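Local coordinates for protein NEQ263 (Nanoarchaeum equitans Kin4-M, PDB 5BN3) that probably binds ATP as a subunit of an ATP synthase core complex formed with its partner NeqA, at residues 72-80 against 197-205. Numbering follows the deposited sequence.
Sequences GIFNGFGEP and IEKIYTPRV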
loop_
_atom_site.group_PDB
_atom_site.type_symbol
_atom_site.label_atom_id
_atom_site.label_comp_id
_atom_site.label_asym_id
_atom_site.label_seq_id
_atom_site.Cartn_x
_atom_site.Cartn_y
_atom_site.Cartn_z
ATOM N N GLY B 72 2.803 47.382 -0.696
ATOM C CA GLY B 72 4.126 46.834 -0.937
ATOM C C GLY B 72 4.174 45.356 -1.279
ATOM O O GLY B 72 3.194 44.627 -1.106
ATOM N N ILE B 73 5.333 44.927 -1.775
ATOM C CA ILE B 73 5.613 43.528 -2.082
ATOM C C ILE B 73 6.847 43.083 -1.298
ATOM O O ILE B 73 7.877 43.763 -1.303
ATOM C CB ILE B 73 5.862 43.322 -3.588
ATOM C CG1 ILE B 73 4.637 43.771 -4.391
ATOM C CG2 ILE B 73 6.171 41.865 -3.887
ATOM C CD1 ILE B 73 4.802 43.631 -5.890
ATOM N N PHE B 74 6.737 41.943 -0.625
ATOM C CA PHE B 74 7.776 41.487 0.295
ATOM C C PHE B 74 8.092 40.015 0.056
ATOM O O PHE B 74 7.316 39.314 -0.594
ATOM C CB PHE B 74 7.312 41.698 1.744
ATOM C CG PHE B 74 6.849 43.103 2.037
ATOM C CD1 PHE B 74 5.558 43.509 1.717
ATOM C CD2 PHE B 74 7.703 44.017 2.634
ATOM C CE1 PHE B 74 5.136 44.802 1.978
ATOM C CE2 PHE B 74 7.284 45.312 2.900
ATOM C CZ PHE B 74 6.002 45.703 2.571
ATOM N N ASN B 75 9.225 39.541 0.571
ATOM C CA ASN B 75 9.509 38.107 0.519
ATOM C C ASN B 75 8.857 37.372 1.690
ATOM O O ASN B 75 8.084 37.964 2.443
ATOM C CB ASN B 75 11.016 37.810 0.433
ATOM C CG ASN B 75 11.785 38.241 1.676
ATOM O OD1 ASN B 75 11.205 38.594 2.703
ATOM N ND2 ASN B 75 13.110 38.202 1.586
ATOM N N GLY B 76 9.178 36.091 1.850
ATOM C CA GLY B 76 8.576 35.291 2.903
ATOM C C GLY B 76 8.960 35.713 4.309
ATOM O O GLY B 76 8.287 35.352 5.276
ATOM N N PHE B 77 10.044 36.475 4.430
ATOM C CA PHE B 77 10.496 36.945 5.736
ATOM C C PHE B 77 9.921 38.320 6.067
ATOM O O PHE B 77 10.148 38.853 7.155
ATOM C CB PHE B 77 12.025 36.987 5.787
ATOM C CG PHE B 77 12.677 35.649 5.583
ATOM C CD1 PHE B 77 12.587 34.664 6.555
ATOM C CD2 PHE B 77 13.395 35.380 4.427
ATOM C CE1 PHE B 77 13.191 33.431 6.375
ATOM C CE2 PHE B 77 14.003 34.149 4.240
ATOM C CZ PHE B 77 13.900 33.174 5.216
ATOM N N GLY B 78 9.175 38.893 5.127
ATOM C CA GLY B 78 8.597 40.211 5.322
ATOM C C GLY B 78 9.541 41.330 4.921
ATOM O O GLY B 78 9.279 42.505 5.194
ATOM N N GLU B 79 10.646 40.967 4.276
ATOM C CA GLU B 79 11.615 41.949 3.805
ATOM C C GLU B 79 11.172 42.503 2.460
ATOM O O GLU B 79 10.749 41.747 1.584
ATOM C CB GLU B 79 13.003 41.315 3.686
ATOM C CG GLU B 79 13.578 40.841 5.014
ATOM C CD GLU B 79 14.671 39.804 4.838
ATOM O OE1 GLU B 79 14.830 39.288 3.711
ATOM O OE2 GLU B 79 15.370 39.501 5.827
ATOM N N PRO B 80 11.282 43.828 2.284
ATOM C CA PRO B 80 10.769 44.457 1.065
ATOM C C PRO B 80 11.497 44.002 -0.193
ATOM O O PRO B 80 12.723 43.856 -0.188
ATOM C CB PRO B 80 11.024 45.949 1.311
ATOM C CG PRO B 80 12.178 45.982 2.254
ATOM C CD PRO B 80 11.988 44.789 3.151
ATOM N N ILE B 197 12.575 27.276 5.066
ATOM C CA ILE B 197 12.246 28.161 6.181
ATOM C C ILE B 197 11.521 29.431 5.708
ATOM O O ILE B 197 10.644 29.942 6.404
ATOM C CB ILE B 197 13.497 28.512 7.038
ATOM C CG1 ILE B 197 13.093 29.170 8.358
ATOM C CG2 ILE B 197 14.449 29.421 6.280
ATOM C CD1 ILE B 197 12.474 28.216 9.344
ATOM N N GLU B 198 11.866 29.929 4.522
ATOM C CA GLU B 198 11.180 31.100 3.983
ATOM C C GLU B 198 9.753 30.743 3.574
ATOM O O GLU B 198 8.830 31.548 3.724
ATOM C CB GLU B 198 11.933 31.695 2.786
ATOM C CG GLU B 198 11.245 32.936 2.220
ATOM C CD GLU B 198 11.982 33.576 1.059
ATOM O OE1 GLU B 198 13.142 33.197 0.785
ATOM O OE2 GLU B 198 11.390 34.471 0.417
ATOM N N LYS B 199 9.580 29.532 3.058
ATOM C CA LYS B 199 8.268 29.074 2.617
ATOM C C LYS B 199 7.278 28.953 3.774
ATOM O O LYS B 199 6.134 29.385 3.660
ATOM C CB LYS B 199 8.381 27.739 1.869
ATOM C CG LYS B 199 9.015 27.845 0.482
ATOM C CD LYS B 199 8.794 26.564 -0.321
ATOM C CE LYS B 199 9.457 26.630 -1.692
ATOM N NZ LYS B 199 10.917 26.355 -1.640
ATOM N N ILE B 200 7.711 28.372 4.888
ATOM C CA ILE B 200 6.795 28.180 6.014
ATOM C C ILE B 200 6.576 29.459 6.821
ATOM O O ILE B 200 5.600 29.566 7.563
ATOM C CB ILE B 200 7.216 27.019 6.950
ATOM C CG1 ILE B 200 8.518 27.349 7.681
ATOM C CG2 ILE B 200 7.326 25.709 6.174
ATOM C CD1 ILE B 200 8.682 26.577 8.978
ATOM N N TYR B 201 7.480 30.424 6.676
ATOM C CA TYR B 201 7.318 31.724 7.325
ATOM C C TYR B 201 6.386 32.650 6.543
ATOM O O TYR B 201 5.809 33.576 7.109
ATOM C CB TYR B 201 8.679 32.401 7.540
ATOM C CG TYR B 201 9.402 31.951 8.790
ATOM C CD1 TYR B 201 8.959 30.856 9.517
ATOM C CD2 TYR B 201 10.515 32.637 9.254
ATOM C CE1 TYR B 201 9.614 30.448 10.663
ATOM C CE2 TYR B 201 11.174 32.238 10.401
ATOM C CZ TYR B 201 10.719 31.145 11.101
ATOM O OH TYR B 201 11.372 30.741 12.243
ATOM N N THR B 202 6.239 32.389 5.247
ATOM C CA THR B 202 5.396 33.226 4.386
ATOM C C THR B 202 3.966 33.417 4.915
ATOM O O THR B 202 3.519 34.553 5.064
ATOM C CB THR B 202 5.370 32.714 2.923
ATOM O OG1 THR B 202 6.706 32.671 2.410
ATOM C CG2 THR B 202 4.524 33.619 2.053
ATOM N N PRO B 203 3.246 32.316 5.212
ATOM C CA PRO B 203 1.891 32.560 5.715
ATOM C C PRO B 203 1.897 33.135 7.127
ATOM O O PRO B 203 0.927 33.779 7.512
ATOM C CB PRO B 203 1.264 31.162 5.719
ATOM C CG PRO B 203 2.423 30.238 5.888
ATOM C CD PRO B 203 3.539 30.871 5.109
ATOM N N ARG B 204 2.966 32.903 7.884
ATOM C CA ARG B 204 3.046 33.393 9.259
ATOM C C ARG B 204 3.236 34.907 9.343
ATOM O O ARG B 204 2.609 35.569 10.172
ATOM C CB ARG B 204 4.153 32.660 10.028
ATOM C CG ARG B 204 3.783 31.233 10.429
ATOM C CD ARG B 204 4.939 30.509 11.100
ATOM N NE ARG B 204 4.504 29.272 11.748
ATOM C CZ ARG B 204 4.440 28.090 11.143
ATOM N NH1 ARG B 204 4.788 27.974 9.869
ATOM N NH2 ARG B 204 4.028 27.023 11.813
ATOM N N VAL B 205 4.096 35.459 8.490
ATOM C CA VAL B 205 4.286 36.908 8.477
ATOM C C VAL B 205 3.050 37.603 7.905
ATOM O O VAL B 205 2.675 38.683 8.354
ATOM C CB VAL B 205 5.579 37.345 7.718
ATOM C CG1 VAL B 205 6.783 36.567 8.218
ATOM C CG2 VAL B 205 5.434 37.153 6.222
#
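Asn75 OD1 is gripped from opposite faces of its plane by Phe77 N at 3.0 Å, an Asx turn, and by Glu79 N at 2.9 Å, while CB of the same asparagine lies 3.4 Å from Glu198 OE2 on helix 196-215. That carboxylate oxygen takes the backbone N of Gly76 at 3.1 Å in a nearly straight bond (164°), which arrives on its anti side. CG of Glu198 stands anti to its backbone N (chi1 -179°) and the chain runs on extended, which carries the acid past the helix edge to the type I turn from Asn75 to Gly78. On the way its CG passes over one face of the Phe77 ring, a CH-pi contact 4.1 Å from the centroid. That ring, stacked also with Phe44, puts CZ against Ile197 CG2, which meets its edge in plane, while CD1 touches Tyr201 CD2.

Gly76 lies directly on the helix, its CA 3.3 Å from Thr202 OG1, which itself bonds to Glu198 O. Both methyls of Val205 close in on Gly76 O, CG1 and CG2 each at 3.5 Å. Strand 73-75 pairs parallel with strand 185-190, so the turn docks on the helix that follows its neighbour.

The turn is thus held from within by the Asn75 amide and from across by a probably ionised carboxylate, which gives the buried Gly76 N-H an acceptor beside the Phe77 ring packed on Glu198, Ile197 and Tyr201.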